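Pyridoxamine 5-phosphate-dependent dehydrase (Escherichia coli, PDB 3B8X) catalyses removal of the C3' hydroxyl of GDP-4-keto-6-deoxy-D-mannose by a combined transamination and deoxygenation, a step in making the O-antigen sugar L-colitose. Local coordinates at residues Lys19-Val24 / Gly258-Glu263; Phe30-Tyr35 / Val251-Met256; Ala52-Ser57 / Ile192-Gly197. The protein carries 1 engineered substitution. All blocks are in the same frame, centred on the assembly; numbering follows the deposited sequence.

Contact 1. Residues Lys19-Val24 / Gly258-Glu263; sequences KAIQSV and GAIGIE
Ala20 and Ala259 meet methyl to methyl, each pointing its CB toward the other helix, and the two CB atoms lie 3.8 Å apart. With so little side chain between them the backbones draw close: the CA atoms of Ala20 and Ala259 are separated by 5.4 Å. Ala20 CB also rests against the main chain, 3.7 Å from Ala259 O. One turn further along its helix, Val24 brings a single branch to the same methyl, CG2 standing 3.7 Å from Ala259 CB. That branch lies beside the backbone N because CG1 takes the position anti to it (chi1 178°). On the partner helix, the aliphatic CG of Glu263 lies 4.0 Å from Ala20 CB, while Glu263 OE1 makes a long, weak ion pair with Lys266. Along one flank, Ile21 and Ile260 slant across each other, CG1 to CG1 at 3.8 Å, and their CD1 atoms also meet. Trp13 touches both isoleucines, Leu25 of the second subunit packs on Ile21, and Tyr35 packs on Val24 and Ala259. The segment axes approach to 8.4 Å, their N-to-C directions 149° apart. This is close, alanine-mediated packing of a roughly antiparallel helix pair, which lays the N-terminal helix 15-27 over the first turns of helix 255-286, the long helix leading to the smaller antiparallel sheet of this aminotransferase-type fold.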
loop_
_atom_site.group_PDB
_atom_site.type_symbol
_atom_site.label_atom_id
_atom_site.label_comp_id
_atom_site.label_asym_id
_atom_site.label_seq_id
_atom_site.Cartn_x
_atom_site.Cartn_y
_atom_site.Cartn_z
ATOM N N LYS B 19 -4.527 -24.508 8.370
ATOM C CA LYS B 19 -3.633 -25.478 7.753
ATOM C C LYS B 19 -2.832 -24.807 6.632
ATOM O O LYS B 19 -1.673 -25.144 6.372
ATOM C CB LYS B 19 -4.427 -26.685 7.199
ATOM C CG LYS B 19 -4.607 -27.820 8.220
ATOM C CD LYS B 19 -5.952 -28.524 8.097
ATOM C CE LYS B 19 -6.416 -29.061 9.454
ATOM N NZ LYS B 19 -6.453 -30.554 9.503
ATOM N N ALA B 20 -3.484 -23.891 5.921
ATOM C CA ALA B 20 -2.803 -23.149 4.863
ATOM C C ALA B 20 -1.681 -22.316 5.478
ATOM O O ALA B 20 -0.569 -22.295 4.972
ATOM C CB ALA B 20 -3.820 -22.244 4.093
ATOM N N ILE B 21 -1.987 -21.571 6.540
ATOM C CA ILE B 21 -0.980 -20.748 7.199
ATOM C C ILE B 21 0.178 -21.600 7.682
ATOM O O ILE B 21 1.345 -21.257 7.512
ATOM C CB ILE B 21 -1.576 -19.979 8.372
ATOM C CG1 ILE B 21 -2.620 -18.988 7.813
ATOM C CG2 ILE B 21 -0.481 -19.333 9.210
ATOM C CD1 ILE B 21 -3.492 -18.288 8.869
ATOM N N GLN B 22 -0.152 -22.747 8.250
ATOM C CA GLN B 22 0.879 -23.658 8.710
ATOM C C GLN B 22 1.800 -24.044 7.565
ATOM O O GLN B 22 3.025 -24.158 7.724
ATOM C CB GLN B 22 0.242 -24.920 9.309
ATOM C CG GLN B 22 1.259 -25.739 10.076
ATOM C CD GLN B 22 2.067 -24.914 11.098
ATOM O OE1 GLN B 22 1.506 -24.278 11.999
ATOM N NE2 GLN B 22 3.393 -24.955 10.976
ATOM N N SER B 23 1.203 -24.314 6.412
ATOM C CA SER B 23 1.972 -24.668 5.243
ATOM C C SER B 23 2.917 -23.554 4.823
ATOM O O SER B 23 4.039 -23.836 4.405
ATOM C CB SER B 23 1.067 -25.105 4.090
ATOM O OG SER B 23 -0.263 -25.268 4.552
ATOM N N VAL B 24 2.500 -22.290 4.929
ATOM C CA VAL B 24 3.439 -21.217 4.603
ATOM C C VAL B 24 4.552 -21.169 5.672
ATOM O O VAL B 24 5.739 -21.060 5.385
ATOM C CB VAL B 24 2.743 -19.855 4.513
ATOM C CG1 VAL B 24 3.767 -18.710 4.224
ATOM C CG2 VAL B 24 1.683 -19.921 3.482
ATOM N N GLY B 258 -2.366 -15.295 0.288
ATOM C CA GLY B 258 -2.663 -16.067 -0.912
ATOM C C GLY B 258 -3.050 -17.503 -0.501
ATOM O O GLY B 258 -3.996 -18.061 -1.021
ATOM N N ALA B 259 -2.395 -18.069 0.501
ATOM C CA ALA B 259 -2.726 -19.424 0.918
ATOM C C ALA B 259 -4.118 -19.491 1.490
ATOM O O ALA B 259 -4.898 -20.378 1.147
ATOM C CB ALA B 259 -1.698 -20.002 1.892
ATOM N N ILE B 260 -4.411 -18.543 2.369
ATOM C CA ILE B 260 -5.694 -18.487 3.011
ATOM C C ILE B 260 -6.723 -18.314 1.890
ATOM O O ILE B 260 -7.827 -18.915 1.929
ATOM C CB ILE B 260 -5.793 -17.262 3.950
ATOM C CG1 ILE B 260 -4.864 -17.413 5.163
ATOM C CG2 ILE B 260 -7.226 -17.026 4.371
ATOM C CD1 ILE B 260 -4.455 -16.110 5.884
ATOM N N GLY B 261 -6.410 -17.419 0.949
ATOM C CA GLY B 261 -7.397 -17.093 -0.090
ATOM C C GLY B 261 -7.852 -18.303 -0.903
ATOM O O GLY B 261 -8.992 -18.376 -1.351
ATOM N N ILE B 262 -6.927 -19.215 -1.161
ATOM C CA ILE B 262 -7.241 -20.380 -1.985
ATOM C C ILE B 262 -8.324 -21.205 -1.303
ATOM O O ILE B 262 -9.230 -21.712 -1.952
ATOM C CB ILE B 262 -5.991 -21.254 -2.075
ATOM C CG1 ILE B 262 -5.002 -20.602 -3.052
ATOM C CG2 ILE B 262 -6.382 -22.705 -2.355
ATOM C CD1 ILE B 262 -3.499 -20.952 -2.795
ATOM N N GLU B 263 -8.220 -21.270 0.026
ATOM C CA GLU B 263 -9.124 -22.074 0.823
ATOM C C GLU B 263 -10.448 -21.370 0.752
ATOM O O GLU B 263 -11.458 -22.014 0.562
ATOM C CB GLU B 263 -8.636 -22.173 2.274
ATOM C CG GLU B 263 -7.379 -23.021 2.454
ATOM C CD GLU B 263 -7.398 -24.351 1.694
ATOM O OE1 GLU B 263 -8.481 -24.932 1.434
ATOM O OE2 GLU B 263 -6.298 -24.840 1.375
#

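Contact 2. Residues Phe30-Tyr35 / Val251-Met256; sequences FTMGEY and VRPLEM. With G4M ([(2R,3S,4R,5R)-5-(2-amino-6-oxo-1,6-dihydro-9H-purin-9-yl)-3,4-dihydroxytetrahydrofuran-2-yl]methyl (2R,3S,4S,5S,6R)-3,4-dihydroxy-5-[({3-hydroxy-2-methyl-5-[(phosphonooxy)methyl]pyridin-4-yl}methyl)amino]-6-methyltetrahydro-2H-pyran-2-yl dihydrogen diphosphate), chain G.
Glu255 extends CG anti to its backbone N (chi1 -173°) and then bends at chi2 (80°), which carries its carboxylate to the start of helix 34-47, where Gly33 is the N-cap residue. Gly33 N donates to Glu255 OE1 at 2.7 Å, and Tyr35 N to Glu255 OE2 at 3.0 Å. Both donors stand well above the carboxylate plane, and Val36 N adds a further bond to OE1. The backbone of the same glutamate is held as well: Glu255 N donates to Phe30 O at 2.9 Å. One water links Phe30 O to Met256 N, another Met32 N to Pro253 O. Met32 runs extended to SD, 3.7 Å from Pro253 CD, and turns at its last torsion (chi3 69°) so that CE lies against Arg252 CD. Thr31 CG2 sits over one face of the Arg252 guanidinium, which forms a salt bridge with Glu196 of the second subunit. From the loop so secured, Phe30 N donates to the guanine O6 of the bound cofactor–GDP-sugar adduct at 2.8 Å, with a weak second bond from Thr31 N. Several backbone N-H groups at a helix start thus probably stabilise the Glu255 carboxylate in its charged form, while the neighbouring N-H groups recognise a guanine acceptor.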
loop_
_atom_site.group_PDB
_atom_site.type_symbol
_atom_site.label_atom_id
_atom_site.label_comp_id
_atom_site.label_asym_id
_atom_site.label_seq_id
_atom_site.Cartn_x
_atom_site.Cartn_y
_atom_site.Cartn_z
ATOM N N PHE B 30 7.747 -16.406 3.022
ATOM C CA PHE B 30 6.658 -15.507 3.375
ATOM C C PHE B 30 6.320 -14.431 2.357
ATOM O O PHE B 30 5.196 -13.908 2.298
ATOM C CB PHE B 30 6.986 -14.890 4.746
ATOM C CG PHE B 30 7.196 -15.931 5.818
ATOM C CD1 PHE B 30 8.472 -16.283 6.220
ATOM C CD2 PHE B 30 6.127 -16.691 6.276
ATOM C CE1 PHE B 30 8.668 -17.318 7.137
ATOM C CE2 PHE B 30 6.317 -17.729 7.204
ATOM C CZ PHE B 30 7.587 -18.044 7.621
ATOM N N THR B 31 7.301 -14.097 1.546
ATOM C CA THR B 31 7.103 -13.045 0.580
ATOM C C THR B 31 6.304 -13.597 -0.545
ATOM O O THR B 31 6.482 -14.750 -0.908
ATOM C CB THR B 31 8.440 -12.584 -0.004
ATOM O OG1 THR B 31 9.204 -12.009 1.060
ATOM C CG2 THR B 31 8.198 -11.544 -1.086
ATOM N N MET B 32 5.498 -12.725 -1.145
ATOM C CA MET B 32 4.702 -13.040 -2.323
ATOM C C MET B 32 5.423 -14.061 -3.214
ATOM O O MET B 32 6.538 -13.809 -3.718
ATOM C CB MET B 32 4.472 -11.738 -3.107
ATOM C CG MET B 32 3.412 -11.889 -4.167
ATOM S SD MET B 32 3.417 -10.412 -5.220
ATOM C CE MET B 32 4.981 -10.496 -6.128
ATOM N N GLY B 33 4.765 -15.198 -3.439
ATOM C CA GLY B 33 5.328 -16.244 -4.289
ATOM C C GLY B 33 4.248 -17.139 -4.927
ATOM O O GLY B 33 3.272 -16.695 -5.568
ATOM N N GLU B 34 4.467 -18.425 -4.730
ATOM C CA GLU B 34 3.681 -19.500 -5.296
ATOM C C GLU B 34 2.228 -19.609 -4.870
ATOM O O GLU B 34 1.341 -19.729 -5.725
ATOM C CB GLU B 34 4.417 -20.827 -5.044
ATOM C CG GLU B 34 5.426 -21.149 -6.129
ATOM C CD GLU B 34 4.966 -20.640 -7.487
ATOM O OE1 GLU B 34 3.916 -21.113 -7.981
ATOM O OE2 GLU B 34 5.642 -19.752 -8.049
ATOM N N TYR B 35 1.961 -19.472 -3.579
ATOM C CA TYR B 35 0.563 -19.460 -3.135
ATOM C C TYR B 35 -0.208 -18.278 -3.740
ATOM O O TYR B 35 -1.348 -18.439 -4.141
ATOM C CB TYR B 35 0.442 -19.491 -1.602
ATOM C CG TYR B 35 0.776 -20.837 -0.990
ATOM C CD1 TYR B 35 1.926 -21.012 -0.213
ATOM C CD2 TYR B 35 -0.050 -21.948 -1.177
ATOM C CE1 TYR B 35 2.275 -22.260 0.300
ATOM C CE2 TYR B 35 0.266 -23.192 -0.597
ATOM C CZ TYR B 35 1.439 -23.342 0.114
ATOM O OH TYR B 35 1.792 -24.572 0.647
ATOM N N VAL B 251 2.927 -2.833 -3.148
ATOM C CA VAL B 251 1.642 -3.205 -2.536
ATOM C C VAL B 251 1.424 -4.717 -2.664
ATOM O O VAL B 251 0.336 -5.207 -2.925
ATOM C CB VAL B 251 0.445 -2.429 -3.104
ATOM C CG1 VAL B 251 0.650 -0.926 -2.780
ATOM C CG2 VAL B 251 0.357 -2.670 -4.607
ATOM N N ARG B 252 2.509 -5.454 -2.526
ATOM C CA ARG B 252 2.428 -6.883 -2.620
ATOM C C ARG B 252 1.638 -7.433 -1.421
ATOM O O ARG B 252 1.656 -6.830 -0.344
ATOM C CB ARG B 252 3.860 -7.445 -2.576
ATOM C CG ARG B 252 4.708 -7.161 -3.793
ATOM C CD ARG B 252 6.019 -7.893 -3.637
ATOM N NE ARG B 252 6.822 -7.490 -2.483
ATOM C CZ ARG B 252 8.152 -7.474 -2.478
ATOM N NH1 ARG B 252 8.824 -7.861 -3.561
ATOM N NH2 ARG B 252 8.814 -7.083 -1.389
ATOM N N PRO B 253 0.924 -8.550 -1.603
ATOM C CA PRO B 253 0.213 -9.151 -0.482
ATOM C C PRO B 253 1.218 -10.118 0.113
ATOM O O PRO B 253 2.237 -10.416 -0.506
ATOM C CB PRO B 253 -0.890 -10.017 -1.156
ATOM C CG PRO B 253 -0.403 -10.270 -2.592
ATOM C CD PRO B 253 0.729 -9.295 -2.869
ATOM N N LEU B 254 0.873 -10.708 1.253
ATOM C CA LEU B 254 1.757 -11.690 1.893
ATOM C C LEU B 254 1.484 -13.082 1.346
ATOM O O LEU B 254 0.363 -13.376 0.929
ATOM C CB LEU B 254 1.535 -11.689 3.395
ATOM C CG LEU B 254 2.057 -10.396 4.038
ATOM C CD1 LEU B 254 1.746 -10.386 5.507
ATOM C CD2 LEU B 254 3.530 -10.240 3.767
ATOM N N GLU B 255 2.479 -13.969 1.396
ATOM C CA GLU B 255 2.230 -15.335 0.936
ATOM C C GLU B 255 1.090 -16.036 1.727
ATOM O O GLU B 255 0.325 -16.865 1.208
ATOM C CB GLU B 255 3.523 -16.131 1.010
ATOM C CG GLU B 255 3.358 -17.451 0.394
ATOM C CD GLU B 255 3.446 -17.483 -1.134
ATOM O OE1 GLU B 255 2.974 -16.575 -1.877
ATOM O OE2 GLU B 255 3.967 -18.500 -1.620
ATOM N N MET B 256 0.965 -15.687 3.009
ATOM C CA MET B 256 -0.069 -16.254 3.838
ATOM C C MET B 256 -1.439 -15.866 3.312
ATOM O O MET B 256 -2.373 -16.680 3.354
ATOM C CB MET B 256 0.067 -15.736 5.268
ATOM C CG MET B 256 1.041 -16.551 6.092
ATOM S SD MET B 256 1.054 -15.650 7.632
ATOM C CE MET B 256 2.343 -16.422 8.584
HETATM O OP3 G4M G . 11.275 -3.249 0.223
HETATM P PL G4M G . 10.438 -2.181 1.074
HETATM O OP1 G4M G . 9.103 -1.782 0.342
HETATM O OP2 G4M G . 10.121 -2.689 2.563
HETATM O OP4 G4M G . 11.322 -0.866 1.341
HETATM C C5B G4M G . 11.508 -0.119 0.155
HETATM C C5L G4M G . 12.845 0.627 0.213
HETATM C C6L G4M G . 12.873 2.013 0.307
HETATM N N1L G4M G . 14.014 2.718 0.339
HETATM C C2L G4M G . 15.183 2.134 0.159
HETATM C C2A G4M G . 16.417 3.030 0.108
HETATM C C3L G4M G . 15.260 0.728 0.033
HETATM O O3L G4M G . 16.452 0.112 -0.166
HETATM C C4L G4M G . 14.066 -0.044 0.064
HETATM C C4A G4M G . 14.094 -1.433 -0.126
HETATM N N4A G4M G . 15.260 -2.047 -0.293
HETATM C C4G G4M G . 15.334 -3.430 -0.327
HETATM C C5G G4M G . 16.353 -3.913 -1.363
HETATM C C6G G4M G . 17.699 -3.247 -1.077
HETATM O O5G G4M G . 16.499 -5.324 -1.202
HETATM C C3G G4M G . 13.969 -4.086 -0.594
HETATM O O3G G4M G . 13.552 -4.782 0.595
HETATM C C2G G4M G . 14.074 -5.045 -1.806
HETATM O O2G G4M G . 12.862 -5.815 -1.947
HETATM C C1G G4M G . 15.319 -5.975 -1.717
HETATM O O1G G4M G . 15.639 -6.494 -3.020
HETATM P P2 G4M G . 15.954 -8.023 -2.696
HETATM O O3P G4M G . 17.102 -8.179 -1.576
HETATM O O4P G4M G . 16.503 -8.663 -4.057
HETATM O OPP G4M G . 14.583 -8.707 -2.179
HETATM P P G4M G . 14.563 -10.273 -2.603
HETATM O O1P G4M G . 15.519 -10.640 -3.849
HETATM O O2P G4M G . 13.046 -10.601 -3.032
HETATM O "O5'" G4M G . 14.908 -11.219 -1.321
HETATM C "C5'" G4M G . 16.279 -11.104 -0.941
HETATM C "C4'" G4M G . 16.857 -12.494 -0.642
HETATM O "O4'" G4M G . 16.181 -13.126 0.486
HETATM C "C3'" G4M G . 16.663 -13.440 -1.866
HETATM O "O3'" G4M G . 17.762 -14.343 -2.013
HETATM C "C2'" G4M G . 15.345 -14.173 -1.532
HETATM O "O2'" G4M G . 15.366 -15.516 -2.040
HETATM C "C1'" G4M G . 15.382 -14.224 0.002
HETATM N N9 G4M G . 14.026 -14.163 0.545
HETATM C C8 G4M G . 13.148 -13.127 0.399
HETATM N N7 G4M G . 12.043 -13.436 1.031
HETATM C C4 G4M G . 13.448 -15.138 1.284
HETATM C C5 G4M G . 12.172 -14.668 1.605
HETATM C C6 G4M G . 11.345 -15.491 2.406
HETATM O O6 G4M G . 10.239 -15.133 2.750
HETATM N N3 G4M G . 13.851 -16.325 1.714
HETATM C C2 G4M G . 13.071 -17.080 2.447
HETATM N N1 G4M G . 11.824 -16.682 2.808
HETATM N N2 G4M G . 13.529 -18.295 2.880
HETATM O O HOH W 1 3.532 -14.601 4.431
HETATM O O HOH W 2 4.998 -10.257 0.037
#

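Contact 3. Residues Ala52-Ser57 / Ile192-Gly197; sequences AVMVSS and IATMEG. With G4M ([(2R,3S,4R,5R)-5-(2-amino-6-oxo-1,6-dihydro-9H-purin-9-yl)-3,4-dihydroxytetrahydrofuran-2-yl]methyl (2R,3S,4S,5S,6R)-3,4-dihydroxy-5-[({3-hydroxy-2-methyl-5-[(phosphonooxy)methyl]pyridin-4-yl}methyl)amino]-6-methyltetrahydro-2H-pyran-2-yl dihydrogen diphosphate), chain O.
At the phosphate end of the pyridoxal cofactor pocket, where edge strand 51-55 runs into the start of helix 58-68, Ser57 lies against Gly197. Ser57 CA comes within 3.3 Å of Gly197 C, and its CA-H is directed at Gly197 O in a CH···O contact of 3.5 Å. Just before this point Ser56 O and Gly197 N approach one another, but the angle is too poor for a hydrogen bond. Val55 O lies 3.7 Å from Gly197 CA. Strands 51-55 and 198-202 are antiparallel neighbours at the edge of the large mixed sheet, and Val55 is backbone-bonded to Gly198; beyond Val55 the two segments stay close but are no longer paired by hydrogen bonds, and Ser56 turns to Val251. Ser57 is the N-cap of helix 58-68. At chi1 61° OG is tucked back over the main chain, where it caps a backbone N just inside the helix, while Ser57 CB faces the cofactor phosphate, 3.4 Å from OP1. In the aspartate aminotransferase fold the N-terminal end of a helix points at the cofactor phosphate, and helix 58-68 is placed in that way here. In segment 192-197, Thr194 OG1 donates to Glu196 O at 2.8 Å from above the carbonyl plane, and the same hydroxyl is bonded to Ser186 OG. Glu196 packs CB on Ser56 O at 3.7 Å, then bends at chi2 (-96°), its carboxylate forming a salt bridge with Arg252 and a hydrogen bond with Asn250, both of the second subunit. Met54, fully extended, reaches with its terminal CE to 4.2 Å from Thr194 OG1.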
loop_
_atom_site.group_PDB
_atom_site.type_symbol
_atom_site.label_atom_id
_atom_site.label_comp_id
_atom_site.label_asym_id
_atom_site.label_seq_id
_atom_site.Cartn_x
_atom_site.Cartn_y
_atom_site.Cartn_z
ATOM N N ALA B 52 -5.728 -12.190 -13.053
ATOM C CA ALA B 52 -5.968 -11.696 -11.699
ATOM C C ALA B 52 -4.624 -11.291 -11.077
ATOM O O ALA B 52 -3.604 -11.976 -11.293
ATOM C CB ALA B 52 -6.641 -12.775 -10.848
ATOM N N VAL B 53 -4.608 -10.146 -10.389
ATOM C CA VAL B 53 -3.400 -9.662 -9.696
ATOM C C VAL B 53 -3.780 -9.352 -8.264
ATOM O O VAL B 53 -4.486 -8.389 -8.030
ATOM C CB VAL B 53 -2.769 -8.384 -10.249
ATOM C CG1 VAL B 53 -1.558 -8.022 -9.398
ATOM C CG2 VAL B 53 -2.307 -8.531 -11.723
ATOM N N MET B 54 -3.272 -10.139 -7.321
ATOM C CA MET B 54 -3.524 -9.924 -5.894
ATOM C C MET B 54 -2.643 -8.836 -5.297
ATOM O O MET B 54 -1.469 -8.751 -5.619
ATOM C CB MET B 54 -3.239 -11.171 -5.110
ATOM C CG MET B 54 -3.776 -11.077 -3.649
ATOM S SD MET B 54 -3.277 -12.547 -2.696
ATOM C CE MET B 54 -4.325 -12.489 -1.222
ATOM N N VAL B 55 -3.222 -8.002 -4.454
ATOM C CA VAL B 55 -2.497 -6.879 -3.875
ATOM C C VAL B 55 -2.817 -6.778 -2.406
ATOM O O VAL B 55 -3.615 -7.533 -1.859
ATOM C CB VAL B 55 -2.787 -5.514 -4.578
ATOM C CG1 VAL B 55 -2.141 -5.503 -5.978
ATOM C CG2 VAL B 55 -4.261 -5.277 -4.692
ATOM N N SER B 56 -2.139 -5.871 -1.746
ATOM C CA SER B 56 -2.297 -5.762 -0.317
ATOM C C SER B 56 -3.700 -5.489 0.222
ATOM O O SER B 56 -3.958 -5.859 1.349
ATOM C CB SER B 56 -1.240 -4.791 0.225
ATOM O OG SER B 56 -1.532 -3.437 -0.157
ATOM N N SER B 57 -4.586 -4.807 -0.508
ATOM C CA SER B 57 -5.952 -4.525 -0.007
ATOM C C SER B 57 -6.805 -4.087 -1.196
ATOM O O SER B 57 -6.285 -3.893 -2.306
ATOM C CB SER B 57 -5.983 -3.416 1.065
ATOM O OG SER B 57 -5.483 -2.207 0.513
ATOM N N ILE B 192 -14.947 -12.884 1.507
ATOM C CA ILE B 192 -13.876 -13.830 1.869
ATOM C C ILE B 192 -12.861 -12.993 2.636
ATOM O O ILE B 192 -12.863 -11.759 2.513
ATOM C CB ILE B 192 -13.193 -14.552 0.659
ATOM C CG1 ILE B 192 -12.406 -13.582 -0.234
ATOM C CG2 ILE B 192 -14.223 -15.351 -0.087
ATOM C CD1 ILE B 192 -11.513 -14.306 -1.299
ATOM N N ALA B 193 -11.997 -13.639 3.421
ATOM C CA ALA B 193 -11.068 -12.871 4.238
ATOM C C ALA B 193 -9.680 -13.466 4.318
ATOM O O ALA B 193 -9.525 -14.627 4.616
ATOM C CB ALA B 193 -11.673 -12.719 5.628
ATOM N N THR B 194 -8.655 -12.666 4.031
ATOM C CA THR B 194 -7.279 -13.137 4.034
ATOM C C THR B 194 -6.479 -12.192 4.939
ATOM O O THR B 194 -5.327 -11.870 4.671
ATOM C CB THR B 194 -6.717 -13.058 2.597
ATOM O OG1 THR B 194 -6.790 -11.699 2.130
ATOM C CG2 THR B 194 -7.555 -13.894 1.684
ATOM N N MET B 195 -7.110 -11.747 6.014
ATOM C CA MET B 195 -6.533 -10.761 6.939
ATOM C C MET B 195 -6.702 -9.366 6.301
ATOM O O MET B 195 -7.499 -8.580 6.789
ATOM C CB MET B 195 -5.085 -11.121 7.345
ATOM C CG MET B 195 -5.021 -12.527 7.905
ATOM S SD MET B 195 -3.446 -12.909 8.705
ATOM C CE MET B 195 -2.492 -13.246 7.334
ATOM N N GLU B 196 -5.973 -9.062 5.224
ATOM C CA GLU B 196 -6.195 -7.873 4.421
ATOM C C GLU B 196 -5.946 -8.477 3.034
ATOM O O GLU B 196 -5.280 -9.523 2.931
ATOM C CB GLU B 196 -5.156 -6.768 4.701
ATOM C CG GLU B 196 -5.321 -6.063 6.042
ATOM C CD GLU B 196 -6.098 -4.768 6.002
ATOM O OE1 GLU B 196 -6.713 -4.384 4.976
ATOM O OE2 GLU B 196 -6.118 -4.127 7.049
ATOM N N GLY B 197 -6.435 -7.841 1.971
ATOM C CA GLY B 197 -6.133 -8.378 0.659
ATOM C C GLY B 197 -7.026 -7.677 -0.360
ATOM O O GLY B 197 -8.140 -7.282 -0.028
HETATM O OP3 G4M O . -10.877 -2.414 2.948
HETATM P PL G4M O . -10.140 -2.566 1.553
HETATM O OP1 G4M O . -8.843 -1.600 1.415
HETATM O OP2 G4M O . -9.680 -4.096 1.371
HETATM O OP4 G4M O . -11.216 -2.297 0.359
HETATM C C5B G4M O . -11.428 -0.917 0.275
HETATM C C5L G4M O . -12.748 -0.715 -0.366
HETATM C C6L G4M O . -12.800 -0.291 -1.687
HETATM N N1L G4M O . -13.963 -0.049 -2.247
HETATM C C2L G4M O . -15.112 -0.191 -1.623
HETATM C C2A G4M O . -16.406 0.162 -2.319
HETATM C C3L G4M O . -15.174 -0.652 -0.312
HETATM O O3L G4M O . -16.379 -0.709 0.295
HETATM C C4L G4M O . -13.935 -0.958 0.338
HETATM C C4A G4M O . -13.888 -1.407 1.665
HETATM N N4A G4M O . -14.985 -1.469 2.359
HETATM C C4G G4M O . -14.941 -2.027 3.663
HETATM C C5G G4M O . -15.947 -1.375 4.582
HETATM C C6G G4M O . -17.330 -1.342 3.932
HETATM O O5G G4M O . -15.995 -2.301 5.663
HETATM C C3G G4M O . -13.560 -1.848 4.315
HETATM O O3G G4M O . -12.900 -3.107 4.277
HETATM C C2G G4M O . -13.737 -1.437 5.806
HETATM O O2G G4M O . -12.529 -1.615 6.554
HETATM C C1G G4M O . -14.822 -2.258 6.462
HETATM O O1G G4M O . -15.228 -1.515 7.604
HETATM P P2 G4M O . -15.599 -2.293 8.941
HETATM O O3P G4M O . -16.600 -3.517 8.607
HETATM O O4P G4M O . -16.453 -1.275 9.871
HETATM O OPP G4M O . -14.158 -2.749 9.503
HETATM P P G4M O . -14.209 -3.315 11.007
HETATM O O1P G4M O . -14.886 -2.419 12.171
HETATM O O2P G4M O . -12.649 -3.457 11.287
HETATM O "O5'" G4M O . -14.665 -4.829 10.982
HETATM C "C5'" G4M O . -16.064 -4.944 11.130
HETATM C "C4'" G4M O . -16.319 -5.952 12.239
HETATM O "O4'" G4M O . -15.395 -7.073 12.099
HETATM C "C3'" G4M O . -16.019 -5.313 13.615
HETATM O "O3'" G4M O . -16.904 -5.924 14.542
HETATM C "C2'" G4M O . -14.548 -5.705 13.876
HETATM O "O2'" G4M O . -14.345 -5.805 15.290
HETATM C "C1'" G4M O . -14.536 -7.098 13.263
HETATM N N9 G4M O . -13.180 -7.511 12.887
HETATM C C8 G4M O . -12.416 -6.941 11.919
HETATM N N7 G4M O . -11.284 -7.613 11.847
HETATM C C4 G4M O . -12.506 -8.583 13.416
HETATM C C5 G4M O . -11.266 -8.656 12.740
HETATM C C6 G4M O . -10.344 -9.710 13.083
HETATM O O6 G4M O . -9.257 -9.854 12.545
HETATM N N3 G4M O . -12.796 -9.471 14.371
HETATM C C2 G4M O . -11.930 -10.420 14.687
HETATM N N1 G4M O . -10.715 -10.559 14.065
HETATM N N2 G4M O . -12.244 -11.300 15.676
#

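Followed from the N terminus, the chain passes 19-24, 30-35 and 52-57, then meets their partners in reverse order at 192-197, 251-256 and 258-263. The three closures therefore nest without crossing: contact 3 inside contact 2, and contact 2 inside contact 1. Contact 1 ties helix 15-27 to helix 255-286, contact 2 joins the start of helix 34-47 to the start of that same long helix, and contact 3 joins edge strand 51-55 to the loop before strand 198-202. They also touch one another. Val24 packs on Phe30, Ile260 on Met195, and Val251 O lies 2.8 Å from Ser56 N, a probable hydrogen bond between contacts 2 and 3.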